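Local coordinates for aminoacyl-tRNA synthetase (Cryptosporidium parvum, PDB 5F9Z), which probably attaches proline to its cognate tRNA in an ATP-dependent reaction, as a class II prolyl-tRNA synthetase whose active site here holds halofuginone and an ATP analogue, at residues N193-I198 / W273-R278; D201-P206 / G281-T286; D222-I227 / T242-G247. All blocks are in the same frame, centred on the assembly; numbering follows the deposited sequence.

Contact 1. Residues N193-I198 / W273-R278; sequences NEYASI and WGLTTR. With ANP (phosphoaminophosphonic acid-adenylate ester), chain D; HFG (7-bromo-6-chloro-3-{3-[(2R,3S)-3-hydroxypiperidin-2-yl]-2-oxopropyl}quinazolin-4(3H)-one), chain E.
Apolar packing between the ring of Y195 and strand 273-276 carries this contact. Y195 CE1 lies 3.5 Å from L275 CB, and CE2 on the far side of the ring is 3.8 Å from W273 CB. With chi1 at -178° the L275 CG swings away from the backbone N, and CD1 comes alongside Y195 CD1 at 3.6 Å; the two side chains run antiparallel past one another. One turn further along the helix, I198 adds a looser touch, its CG2 4.2 Å from L275 CD1. The Y195 side chain comes in roughly perpendicular to that of W273, and the phenol oxygen OH arrives at the edge of the indole, in its plane, 3.5 Å from CE3.

The polar end of Y195 is not held by the strand. Its OH comes within 3.0 Å of G274 N, but the angle is too poor for a hydrogen bond, and the hydroxyl is bonded instead to Q172 on the adjoining strand 168-178. In packing characteristic of the class II synthetase core, helix 181-202 lies on the face of the antiparallel sheet away from the ligands; the axes of segments 193-198 and 273-276 run 12° from parallel.

The ligands are met from the other side of the strand. G274, which has no side chain, lets the piperidine ring of HFG approach closely, its C4' 3.6 Å from G274 N. T276 OG1 donates to the adenine N3 of ANP at 2.8 Å, and the same oxygen accepts from R278 N in a capping bond as the chain turns into helix 278-287. R278 is bent at chi3 (-69°), and one face of its guanidinium meets ANP C2' near the rim; NE and NH1 bond to the carbonyls of I164 and Q239, which probably help to hold the plane of the group.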
loop_
_atom_site.group_PDB
_atom_site.type_symbol
_atom_site.label_atom_id
_atom_site.label_comp_id
_atom_site.label_asym_id
_atom_site.label_seq_id
_atom_site.Cartn_x
_atom_site.Cartn_y
_atom_site.Cartn_z
ATOM N N ASN A 193 -4.143 2.798 -12.743
ATOM C CA ASN A 193 -5.421 3.241 -12.195
ATOM C C ASN A 193 -5.973 2.234 -11.195
ATOM O O ASN A 193 -6.594 2.619 -10.197
ATOM C CB ASN A 193 -6.422 3.485 -13.325
ATOM C CG ASN A 193 -6.066 4.694 -14.168
ATOM O OD1 ASN A 193 -5.517 5.675 -13.667
ATOM N ND2 ASN A 193 -6.378 4.628 -15.458
ATOM N N GLU A 194 -5.757 0.938 -11.441
ATOM C CA GLU A 194 -6.192 -0.071 -10.481
ATOM C C GLU A 194 -5.355 -0.014 -9.209
ATOM O O GLU A 194 -5.878 -0.212 -8.106
ATOM C CB GLU A 194 -6.126 -1.465 -11.107
ATOM C CG GLU A 194 -6.982 -1.644 -12.357
ATOM C CD GLU A 194 -8.474 -1.718 -12.065
ATOM O OE1 GLU A 194 -8.882 -1.502 -10.904
ATOM O OE2 GLU A 194 -9.245 -2.001 -13.007
ATOM N N TYR A 195 -4.052 0.250 -9.343
ATOM C CA TYR A 195 -3.215 0.459 -8.166
ATOM C C TYR A 195 -3.699 1.660 -7.362
ATOM O O TYR A 195 -3.825 1.591 -6.134
ATOM C CB TYR A 195 -1.756 0.647 -8.586
ATOM C CG TYR A 195 -1.029 -0.638 -8.909
ATOM C CD1 TYR A 195 -1.437 -1.846 -8.361
ATOM C CD2 TYR A 195 0.069 -0.642 -9.759
ATOM C CE1 TYR A 195 -0.773 -3.020 -8.651
ATOM C CE2 TYR A 195 0.742 -1.812 -10.053
ATOM C CZ TYR A 195 0.314 -2.999 -9.499
ATOM O OH TYR A 195 0.977 -4.169 -9.789
ATOM N N ALA A 196 -3.981 2.774 -8.045
ATOM C CA ALA A 196 -4.532 3.939 -7.362
ATOM C C ALA A 196 -5.888 3.632 -6.742
ATOM O O ALA A 196 -6.230 4.186 -5.690
ATOM C CB ALA A 196 -4.645 5.114 -8.332
ATOM N N SER A 197 -6.672 2.754 -7.373
ATOM C CA SER A 197 -7.956 2.366 -6.800
ATOM C C SER A 197 -7.767 1.526 -5.544
ATOM O O SER A 197 -8.527 1.666 -4.578
ATOM C CB SER A 197 -8.784 1.605 -7.836
ATOM O OG SER A 197 -9.989 1.122 -7.269
ATOM N N ILE A 198 -6.761 0.647 -5.537
ATOM C CA ILE A 198 -6.501 -0.180 -4.361
ATOM C C ILE A 198 -6.195 0.695 -3.151
ATOM O O ILE A 198 -6.706 0.460 -2.050
ATOM C CB ILE A 198 -5.357 -1.172 -4.648
ATOM C CG1 ILE A 198 -5.827 -2.273 -5.601
ATOM C CG2 ILE A 198 -4.830 -1.777 -3.354
ATOM C CD1 ILE A 198 -6.921 -3.150 -5.031
ATOM N N TRP A 273 4.461 -4.720 -13.623
ATOM C CA TRP A 273 3.858 -3.917 -12.570
ATOM C C TRP A 273 3.813 -4.735 -11.288
ATOM O O TRP A 273 3.678 -5.962 -11.323
ATOM C CB TRP A 273 2.452 -3.446 -12.972
ATOM C CG TRP A 273 1.806 -4.300 -14.040
ATOM C CD1 TRP A 273 2.037 -4.246 -15.385
ATOM C CD2 TRP A 273 0.824 -5.327 -13.847
ATOM N NE1 TRP A 273 1.267 -5.176 -16.037
ATOM C CE2 TRP A 273 0.511 -5.851 -15.117
ATOM C CE3 TRP A 273 0.178 -5.851 -12.727
ATOM C CZ2 TRP A 273 -0.418 -6.877 -15.292
ATOM C CZ3 TRP A 273 -0.743 -6.868 -12.904
ATOM C CH2 TRP A 273 -1.032 -7.370 -14.176
ATOM N N GLY A 274 3.930 -4.050 -10.159
ATOM C CA GLY A 274 4.032 -4.731 -8.879
ATOM C C GLY A 274 3.427 -3.930 -7.749
ATOM O O GLY A 274 3.467 -2.695 -7.743
ATOM N N LEU A 275 2.862 -4.650 -6.780
ATOM C CA LEU A 275 2.348 -4.083 -5.541
ATOM C C LEU A 275 2.662 -5.057 -4.417
ATOM O O LEU A 275 2.500 -6.269 -4.579
ATOM C CB LEU A 275 0.835 -3.818 -5.620
ATOM C CG LEU A 275 0.147 -3.176 -4.409
ATOM C CD1 LEU A 275 -0.953 -2.233 -4.865
ATOM C CD2 LEU A 275 -0.426 -4.231 -3.473
ATOM N N THR A 276 3.106 -4.530 -3.282
ATOM C CA THR A 276 3.607 -5.344 -2.182
ATOM C C THR A 276 2.796 -5.088 -0.916
ATOM O O THR A 276 1.888 -4.252 -0.884
ATOM C CB THR A 276 5.084 -5.048 -1.915
ATOM O OG1 THR A 276 5.205 -3.729 -1.374
ATOM C CG2 THR A 276 5.882 -5.128 -3.198
ATOM N N THR A 277 3.157 -5.818 0.144
ATOM C CA THR A 277 2.593 -5.619 1.475
ATOM C C THR A 277 2.923 -4.252 2.060
ATOM O O THR A 277 2.435 -3.938 3.152
ATOM C CB THR A 277 3.083 -6.717 2.422
ATOM O OG1 THR A 277 4.476 -6.960 2.191
ATOM C CG2 THR A 277 2.303 -7.999 2.194
ATOM N N ARG A 278 3.743 -3.447 1.378
ATOM C CA ARG A 278 3.964 -2.063 1.793
ATOM C C ARG A 278 2.656 -1.287 1.884
ATOM O O ARG A 278 2.524 -0.388 2.724
ATOM C CB ARG A 278 4.926 -1.383 0.815
ATOM C CG ARG A 278 4.972 0.131 0.907
ATOM C CD ARG A 278 5.903 0.715 -0.140
ATOM N NE ARG A 278 7.302 0.397 0.127
ATOM C CZ ARG A 278 8.328 0.964 -0.499
ATOM N NH1 ARG A 278 8.111 1.883 -1.430
ATOM N NH2 ARG A 278 9.571 0.616 -0.193
HETATM P PG ANP D . 13.243 0.913 -3.994
HETATM O O1G ANP D . 14.431 1.704 -4.441
HETATM O O2G ANP D . 12.542 1.666 -2.799
HETATM O O3G ANP D . 13.709 -0.514 -3.498
HETATM P PB ANP D . 12.239 -0.715 -6.057
HETATM O O1B ANP D . 12.659 -0.509 -7.541
HETATM O O2B ANP D . 13.233 -1.602 -5.381
HETATM N N3B ANP D . 12.148 0.771 -5.281
HETATM P PA ANP D . 10.315 -2.368 -7.116
HETATM O O1A ANP D . 11.315 -3.422 -7.392
HETATM O O2A ANP D . 9.943 -1.519 -8.334
HETATM O O3A ANP D . 10.825 -1.369 -5.992
HETATM O "O5'" ANP D . 9.037 -3.068 -6.490
HETATM C "C5'" ANP D . 7.699 -2.613 -6.791
HETATM C "C4'" ANP D . 7.139 -1.902 -5.585
HETATM O "O4'" ANP D . 7.327 -2.725 -4.421
HETATM C "C3'" ANP D . 7.806 -0.576 -5.240
HETATM O "O3'" ANP D . 7.200 0.490 -5.961
HETATM C "C2'" ANP D . 7.553 -0.455 -3.734
HETATM O "O2'" ANP D . 6.309 0.178 -3.461
HETATM C "C1'" ANP D . 7.522 -1.919 -3.273
HETATM N N9 ANP D . 8.740 -2.369 -2.605
HETATM C C8 ANP D . 10.026 -2.260 -3.066
HETATM N N7 ANP D . 10.928 -2.763 -2.257
HETATM C C5 ANP D . 10.181 -3.244 -1.192
HETATM C C6 ANP D . 10.545 -3.897 0.002
HETATM N N6 ANP D . 11.804 -4.189 0.336
HETATM N N1 ANP D . 9.553 -4.244 0.855
HETATM C C2 ANP D . 8.291 -3.953 0.526
HETATM N N3 ANP D . 7.831 -3.342 -0.569
HETATM C C4 ANP D . 8.832 -3.011 -1.393
HETATM O "O4'" HFG E . 11.593 -5.476 -10.019
HETATM C C21 HFG E . 11.766 -4.469 -10.643
HETATM C "C3'" HFG E . 10.800 -4.073 -11.782
HETATM C "C2'" HFG E . 9.459 -4.806 -11.721
HETATM N "N1'" HFG E . 9.647 -6.194 -11.761
HETATM C "C6'" HFG E . 8.507 -6.893 -11.249
HETATM C "C5'" HFG E . 7.249 -6.021 -11.219
HETATM C "C4'" HFG E . 7.412 -4.864 -10.389
HETATM C C39 HFG E . 8.735 -4.376 -10.427
HETATM O "O7'" HFG E . 8.728 -2.856 -10.368
HETATM C "C1'" HFG E . 13.038 -3.489 -10.287
HETATM N N3 HFG E . 14.046 -4.249 -9.432
HETATM C C4 HFG E . 14.786 -5.280 -9.995
HETATM O O11 HFG E . 14.633 -5.580 -11.180
HETATM C C10 HFG E . 15.688 -5.960 -9.230
HETATM C C5 HFG E . 16.478 -7.034 -9.779
HETATM C C2 HFG E . 14.212 -3.926 -8.167
HETATM N N1 HFG E . 15.087 -4.574 -7.383
HETATM C C9 HFG E . 15.833 -5.593 -7.906
HETATM C C8 HFG E . 16.750 -6.270 -7.089
HETATM C C7 HFG E . 17.522 -7.327 -7.632
HETATM BR BR1 HFG E . 18.799 -8.269 -6.488
HETATM C C6 HFG E . 17.376 -7.699 -8.978
HETATM CL CL1 HFG E . 18.341 -9.013 -9.648
#

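Contact 2. Residues D201-P206 / G281-T286; sequences DLLATP and GVMIMT
In T205, chi1 of -56° sets CG2 anti to the backbone N, where it meets V282 and T286, and leaves OG1 beside that N; in M283 a chi1 of 177° brings CG against L203. The hydroxyl OG1 of T205 rests 3.6 Å from M283 CA. Its methyl CG2 touches two residues one helical turn apart, lying 3.8 Å from V282 CG1 and 3.6 Å from T286 OG1. Beside it, M283 CG lies 3.6 Å from L203 O and also packs against L203 CB.

Here the chain leaves helix 181-202, with A204 at positive phi, and the turn passes across helix 278-287 within the class II core. Helix 53-71 covers L203 and M283, while helix 393-417 packs on P206 and T286.

Each threonine hydroxyl is tied within its own segment. T205 OG1 donates to L203 O at 3.0 Å from well above the carbonyl plane. T286 OG1 donates to V282 O at 2.6 Å, reaching it from the opposite face to the helical N-H of T286. With both hydroxyl protons given to carbonyls of their own segments, the contact between 201-206 and 281-286 is one of van der Waals packing, while H287, next in the same helix, adds a hydrogen bond from NE2 to L203 O.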
loop_
_atom_site.group_PDB
_atom_site.type_symbol
_atom_site.label_atom_id
_atom_site.label_comp_id
_atom_site.label_asym_id
_atom_site.label_seq_id
_atom_site.Cartn_x
_atom_site.Cartn_y
_atom_site.Cartn_z
ATOM N N ASP A 201 -9.661 3.582 -3.005
ATOM C CA ASP A 201 -10.997 3.025 -2.823
ATOM C C ASP A 201 -11.022 1.958 -1.734
ATOM O O ASP A 201 -11.989 1.874 -0.968
ATOM C CB ASP A 201 -11.517 2.449 -4.141
ATOM C CG ASP A 201 -11.691 3.509 -5.209
ATOM O OD1 ASP A 201 -12.107 4.635 -4.869
ATOM O OD2 ASP A 201 -11.410 3.215 -6.391
ATOM N N LEU A 202 -9.976 1.139 -1.647
ATOM C CA LEU A 202 -9.951 0.042 -0.686
ATOM C C LEU A 202 -9.260 0.434 0.617
ATOM O O LEU A 202 -9.801 0.204 1.703
ATOM C CB LEU A 202 -9.264 -1.179 -1.306
ATOM C CG LEU A 202 -9.326 -2.489 -0.518
ATOM C CD1 LEU A 202 -10.743 -3.048 -0.517
ATOM C CD2 LEU A 202 -8.342 -3.506 -1.079
ATOM N N LEU A 203 -8.073 1.030 0.529
ATOM C CA LEU A 203 -7.290 1.382 1.706
ATOM C C LEU A 203 -7.524 2.813 2.177
ATOM O O LEU A 203 -6.941 3.214 3.190
ATOM C CB LEU A 203 -5.798 1.174 1.424
ATOM C CG LEU A 203 -5.393 -0.217 0.935
ATOM C CD1 LEU A 203 -3.899 -0.271 0.665
ATOM C CD2 LEU A 203 -5.797 -1.283 1.940
ATOM N N ALA A 204 -8.352 3.585 1.469
ATOM C CA ALA A 204 -8.648 4.975 1.827
ATOM C C ALA A 204 -7.376 5.811 1.943
ATOM O O ALA A 204 -7.319 6.785 2.699
ATOM C CB ALA A 204 -9.465 5.053 3.121
ATOM N N THR A 205 -6.345 5.440 1.184
ATOM C CA THR A 205 -5.050 6.099 1.250
ATOM C C THR A 205 -4.830 6.921 -0.009
ATOM O O THR A 205 -4.833 6.358 -1.115
ATOM C CB THR A 205 -3.933 5.071 1.416
ATOM O OG1 THR A 205 -4.196 4.262 2.571
ATOM C CG2 THR A 205 -2.591 5.767 1.587
ATOM N N PRO A 206 -4.635 8.234 0.099
ATOM C CA PRO A 206 -4.446 9.048 -1.107
ATOM C C PRO A 206 -3.064 8.841 -1.707
ATOM O O PRO A 206 -2.063 8.739 -0.994
ATOM C CB PRO A 206 -4.624 10.481 -0.595
ATOM C CG PRO A 206 -4.191 10.413 0.831
ATOM C CD PRO A 206 -4.596 9.045 1.328
ATOM N N GLY A 281 1.364 -1.091 5.368
ATOM C CA GLY A 281 2.063 -0.156 6.234
ATOM C C GLY A 281 1.696 1.290 5.959
ATOM O O GLY A 281 1.496 2.077 6.888
ATOM N N VAL A 282 1.602 1.659 4.679
ATOM C CA VAL A 282 1.201 3.018 4.324
ATOM C C VAL A 282 -0.205 3.304 4.836
ATOM O O VAL A 282 -0.493 4.404 5.325
ATOM C CB VAL A 282 1.302 3.225 2.801
ATOM C CG1 VAL A 282 0.936 4.657 2.432
ATOM C CG2 VAL A 282 2.699 2.882 2.308
ATOM N N MET A 283 -1.098 2.317 4.741
ATOM C CA MET A 283 -2.457 2.493 5.239
ATOM C C MET A 283 -2.475 2.638 6.757
ATOM O O MET A 283 -3.245 3.440 7.298
ATOM C CB MET A 283 -3.328 1.318 4.789
ATOM C CG MET A 283 -4.760 1.342 5.302
ATOM S SD MET A 283 -4.950 0.495 6.883
ATOM C CE MET A 283 -4.297 -1.121 6.478
ATOM N N ILE A 284 -1.635 1.873 7.457
ATOM C CA ILE A 284 -1.570 1.968 8.916
ATOM C C ILE A 284 -1.096 3.353 9.336
ATOM O O ILE A 284 -1.700 4.002 10.199
ATOM C CB ILE A 284 -0.656 0.869 9.485
ATOM C CG1 ILE A 284 -1.252 -0.516 9.232
ATOM C CG2 ILE A 284 -0.420 1.086 10.972
ATOM C CD1 ILE A 284 -0.245 -1.637 9.371
ATOM N N MET A 285 -0.003 3.826 8.731
ATOM C CA MET A 285 0.549 5.125 9.100
ATOM C C MET A 285 -0.406 6.261 8.763
ATOM O O MET A 285 -0.403 7.296 9.440
ATOM C CB MET A 285 1.891 5.340 8.398
ATOM C CG MET A 285 2.951 4.312 8.750
ATOM S SD MET A 285 4.466 4.542 7.801
ATOM C CE MET A 285 5.544 3.352 8.591
ATOM N N THR A 286 -1.230 6.087 7.730
ATOM C CA THR A 286 -2.120 7.159 7.298
ATOM C C THR A 286 -3.248 7.386 8.301
ATOM O O THR A 286 -3.538 8.527 8.675
ATOM C CB THR A 286 -2.691 6.839 5.916
ATOM O OG1 THR A 286 -1.622 6.720 4.967
ATOM C CG2 THR A 286 -3.636 7.933 5.466
#

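Contact 3. Residues D222-I227 / T242-G247; sequences DITKSI and TSHLLG. With HFG (7-bromo-6-chloro-3-{3-[(2R,3S)-3-hydroxypiperidin-2-yl]-2-oxopropyl}quinazolin-4(3H)-one), chain E; ANP (phosphoaminophosphonic acid-adenylate ester), chain D.
The carbonyl oxygen of L245 is gripped by two successive N-H groups, of D222 just before the facing strand and of I223, its first residue: D222 N donates to it at 2.8 Å and I223 N at 3.2 Å, both from the same face of the carbonyl plane. With D222 and I223 thus set against the single residue L245, the arrangement is a classic beta bulge. Beyond it the pairing is regular, with K225 and S243 exchanging backbone bonds in both directions.

On one face of the sheet, T224 and H244 form a non-hydrogen-bonded pair, and their side chains run alongside each other in the same direction. T224 OG1 lies in the plane of the imidazole at its edge, 2.9 Å from ND1, in a hydrogen bond whose donor could be either group; F218 N is a further partner of this hydroxyl. H244 uses NE2 to donate to the piperidine hydroxyl O7' of HFG at 2.6 Å in a nearly straight bond (166°). T224 is therefore a second-shell residue, with the ring held in plane between two oxygens.

These strands form the 223-231/236-247 hairpin of the class II catalytic core, and strand 236-247 lines the pocket. T242 places CG2 between its backbone N and carbonyl carbon, which presents this methyl to both ligands, 3.1 Å from HFG O7' and 3.6 Å from ANP C5'.

The opposite face carries I223, K225, S243 and L245. I223 CD1 packs on L245 CD2 at 3.7 Å, and this side meets helix 181-202, where K225 NZ forms a salt bridge with D189 and S243 OG is hydrogen-bonded to V188 O.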
loop_
_atom_site.group_PDB
_atom_site.type_symbol
_atom_site.label_atom_id
_atom_site.label_comp_id
_atom_site.label_asym_id
_atom_site.label_seq_id
_atom_site.Cartn_x
_atom_site.Cartn_y
_atom_site.Cartn_z
ATOM N N ASP A 222 11.173 1.660 -20.617
ATOM C CA ASP A 222 11.122 2.956 -21.282
ATOM C C ASP A 222 10.416 4.006 -20.430
ATOM O O ASP A 222 10.935 5.112 -20.246
ATOM C CB ASP A 222 10.423 2.828 -22.640
ATOM C CG ASP A 222 11.253 2.071 -23.657
ATOM O OD1 ASP A 222 12.492 2.034 -23.505
ATOM O OD2 ASP A 222 10.667 1.518 -24.612
ATOM N N ILE A 223 9.234 3.679 -19.915
ATOM C CA ILE A 223 8.436 4.595 -19.109
ATOM C C ILE A 223 8.023 3.876 -17.834
ATOM O O ILE A 223 7.476 2.769 -17.891
ATOM C CB ILE A 223 7.190 5.094 -19.869
ATOM C CG1 ILE A 223 7.596 5.806 -21.162
ATOM C CG2 ILE A 223 6.362 6.017 -18.987
ATOM C CD1 ILE A 223 6.422 6.267 -21.995
ATOM N N THR A 224 8.286 4.500 -16.689
ATOM C CA THR A 224 7.875 3.976 -15.391
ATOM C C THR A 224 6.873 4.944 -14.779
ATOM O O THR A 224 7.234 6.065 -14.404
ATOM C CB THR A 224 9.071 3.774 -14.461
ATOM O OG1 THR A 224 9.913 2.737 -14.979
ATOM C CG2 THR A 224 8.600 3.390 -13.067
ATOM N N LYS A 225 5.619 4.517 -14.690
ATOM C CA LYS A 225 4.586 5.267 -13.997
ATOM C C LYS A 225 4.379 4.675 -12.609
ATOM O O LYS A 225 4.596 3.481 -12.387
ATOM C CB LYS A 225 3.277 5.254 -14.788
ATOM C CG LYS A 225 3.402 5.879 -16.168
ATOM C CD LYS A 225 2.055 6.011 -16.853
ATOM C CE LYS A 225 2.189 6.751 -18.174
ATOM N NZ LYS A 225 0.872 6.951 -18.840
ATOM N N SER A 226 3.970 5.522 -11.669
ATOM C CA SER A 226 3.858 5.092 -10.285
ATOM C C SER A 226 2.781 5.899 -9.578
ATOM O O SER A 226 2.275 6.897 -10.096
ATOM C CB SER A 226 5.192 5.238 -9.547
ATOM O OG SER A 226 5.518 6.605 -9.370
ATOM N N ILE A 227 2.433 5.438 -8.381
ATOM C CA ILE A 227 1.606 6.185 -7.443
ATOM C C ILE A 227 2.462 6.458 -6.215
ATOM O O ILE A 227 3.023 5.527 -5.622
ATOM C CB ILE A 227 0.321 5.428 -7.072
ATOM C CG1 ILE A 227 0.610 3.946 -6.830
ATOM C CG2 ILE A 227 -0.723 5.583 -8.162
ATOM C CD1 ILE A 227 -0.580 3.177 -6.294
ATOM N N THR A 242 4.002 0.542 -8.784
ATOM C CA THR A 242 4.711 0.926 -9.995
ATOM C C THR A 242 4.188 0.124 -11.178
ATOM O O THR A 242 3.748 -1.020 -11.032
ATOM C CB THR A 242 6.225 0.728 -9.848
ATOM O OG1 THR A 242 6.885 1.155 -11.045
ATOM C CG2 THR A 242 6.547 -0.729 -9.592
ATOM N N SER A 243 4.240 0.747 -12.354
ATOM C CA SER A 243 3.796 0.129 -13.599
ATOM C C SER A 243 4.724 0.599 -14.707
ATOM O O SER A 243 4.812 1.801 -14.973
ATOM C CB SER A 243 2.342 0.496 -13.911
ATOM O OG SER A 243 1.874 -0.196 -15.055
ATOM N N HIS A 244 5.413 -0.342 -15.347
ATOM C CA HIS A 244 6.470 -0.028 -16.298
ATOM C C HIS A 244 6.011 -0.284 -17.726
ATOM O O HIS A 244 5.360 -1.294 -18.010
ATOM C CB HIS A 244 7.725 -0.862 -16.024
ATOM C CG HIS A 244 8.154 -0.863 -14.590
ATOM N ND1 HIS A 244 8.811 0.199 -14.009
ATOM C CD2 HIS A 244 8.030 -1.803 -13.625
ATOM C CE1 HIS A 244 9.069 -0.085 -12.745
ATOM N NE2 HIS A 244 8.604 -1.294 -12.486
ATOM N N LEU A 245 6.359 0.637 -18.622
ATOM C CA LEU A 245 6.293 0.384 -20.060
ATOM C C LEU A 245 7.678 -0.088 -20.479
ATOM O O LEU A 245 8.560 0.707 -20.808
ATOM C CB LEU A 245 5.857 1.626 -20.827
ATOM C CG LEU A 245 5.869 1.476 -22.353
ATOM C CD1 LEU A 245 4.936 0.358 -22.795
ATOM C CD2 LEU A 245 5.511 2.787 -23.040
ATOM N N LEU A 246 7.878 -1.407 -20.441
ATOM C CA LEU A 246 9.179 -1.975 -20.770
ATOM C C LEU A 246 9.543 -1.779 -22.234
ATOM O O LEU A 246 10.732 -1.772 -22.568
ATOM C CB LEU A 246 9.200 -3.465 -20.428
ATOM C CG LEU A 246 8.775 -3.831 -19.005
ATOM C CD1 LEU A 246 8.639 -5.336 -18.863
ATOM C CD2 LEU A 246 9.767 -3.278 -17.994
ATOM N N GLY A 247 8.554 -1.610 -23.105
ATOM C CA GLY A 247 8.848 -1.487 -24.521
ATOM C C GLY A 247 9.413 -2.788 -25.052
ATOM O O GLY A 247 8.859 -3.870 -24.830
HETATM O "O4'" HFG E . 11.593 -5.476 -10.019
HETATM C C21 HFG E . 11.766 -4.469 -10.643
HETATM C "C3'" HFG E . 10.800 -4.073 -11.782
HETATM C "C2'" HFG E . 9.459 -4.806 -11.721
HETATM N "N1'" HFG E . 9.647 -6.194 -11.761
HETATM C "C6'" HFG E . 8.507 -6.893 -11.249
HETATM C "C5'" HFG E . 7.249 -6.021 -11.219
HETATM C "C4'" HFG E . 7.412 -4.864 -10.389
HETATM C C39 HFG E . 8.735 -4.376 -10.427
HETATM O "O7'" HFG E . 8.728 -2.856 -10.368
HETATM C "C1'" HFG E . 13.038 -3.489 -10.287
HETATM N N3 HFG E . 14.046 -4.249 -9.432
HETATM C C4 HFG E . 14.786 -5.280 -9.995
HETATM O O11 HFG E . 14.633 -5.580 -11.180
HETATM C C10 HFG E . 15.688 -5.960 -9.230
HETATM C C5 HFG E . 16.478 -7.034 -9.779
HETATM C C2 HFG E . 14.212 -3.926 -8.167
HETATM N N1 HFG E . 15.087 -4.574 -7.383
HETATM C C9 HFG E . 15.833 -5.593 -7.906
HETATM C C8 HFG E . 16.750 -6.270 -7.089
HETATM C C7 HFG E . 17.522 -7.327 -7.632
HETATM BR BR1 HFG E . 18.799 -8.269 -6.488
HETATM C C6 HFG E . 17.376 -7.699 -8.978
HETATM CL CL1 HFG E . 18.341 -9.013 -9.648
HETATM P PG ANP D . 13.243 0.913 -3.994
HETATM O O1G ANP D . 14.431 1.704 -4.441
HETATM O O2G ANP D . 12.542 1.666 -2.799
HETATM O O3G ANP D . 13.709 -0.514 -3.498
HETATM P PB ANP D . 12.239 -0.715 -6.057
HETATM O O1B ANP D . 12.659 -0.509 -7.541
HETATM O O2B ANP D . 13.233 -1.602 -5.381
HETATM N N3B ANP D . 12.148 0.771 -5.281
HETATM P PA ANP D . 10.315 -2.368 -7.116
HETATM O O1A ANP D . 11.315 -3.422 -7.392
HETATM O O2A ANP D . 9.943 -1.519 -8.334
HETATM O O3A ANP D . 10.825 -1.369 -5.992
HETATM O "O5'" ANP D . 9.037 -3.068 -6.490
HETATM C "C5'" ANP D . 7.699 -2.613 -6.791
HETATM C "C4'" ANP D . 7.139 -1.902 -5.585
HETATM O "O4'" ANP D . 7.327 -2.725 -4.421
HETATM C "C3'" ANP D . 7.806 -0.576 -5.240
HETATM O "O3'" ANP D . 7.200 0.490 -5.961
HETATM C "C2'" ANP D . 7.553 -0.455 -3.734
HETATM O "O2'" ANP D . 6.309 0.178 -3.461
HETATM C "C1'" ANP D . 7.522 -1.919 -3.273
HETATM N N9 ANP D . 8.740 -2.369 -2.605
HETATM C C8 ANP D . 10.026 -2.260 -3.066
HETATM N N7 ANP D . 10.928 -2.763 -2.257
HETATM C C5 ANP D . 10.181 -3.244 -1.192
HETATM C C6 ANP D . 10.545 -3.897 0.002
HETATM N N6 ANP D . 11.804 -4.189 0.336
HETATM N N1 ANP D . 9.553 -4.244 0.855
HETATM C C2 ANP D . 8.291 -3.953 0.526
HETATM N N3 ANP D . 7.831 -3.342 -0.569
HETATM C C4 ANP D . 8.832 -3.011 -1.393
#

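How the contacts relate
Contacts 1 and 3 meet at the ligand-bearing sheet, with centres 13 Å apart: G274 N lies 3.2 Å from T242 O, a probable hydrogen bond between neighbouring strands, and Y195 CB packs 3.6 Å from I227 CD1. Both contacts touch ANP and HFG, so that the two strands together line the pocket. Contact 2 continues both elements of contact 1, along helix 181-202 and past strand 265-276 into helix 278-287. Their centres are 11 Å apart, and I198 O lies 3.0 Å from L203 N, a probable hydrogen bond. Contact 2 does not touch contact 3, the nearest atoms being about 7 Å apart, and the side chain of V282 is about 7 Å from ANP.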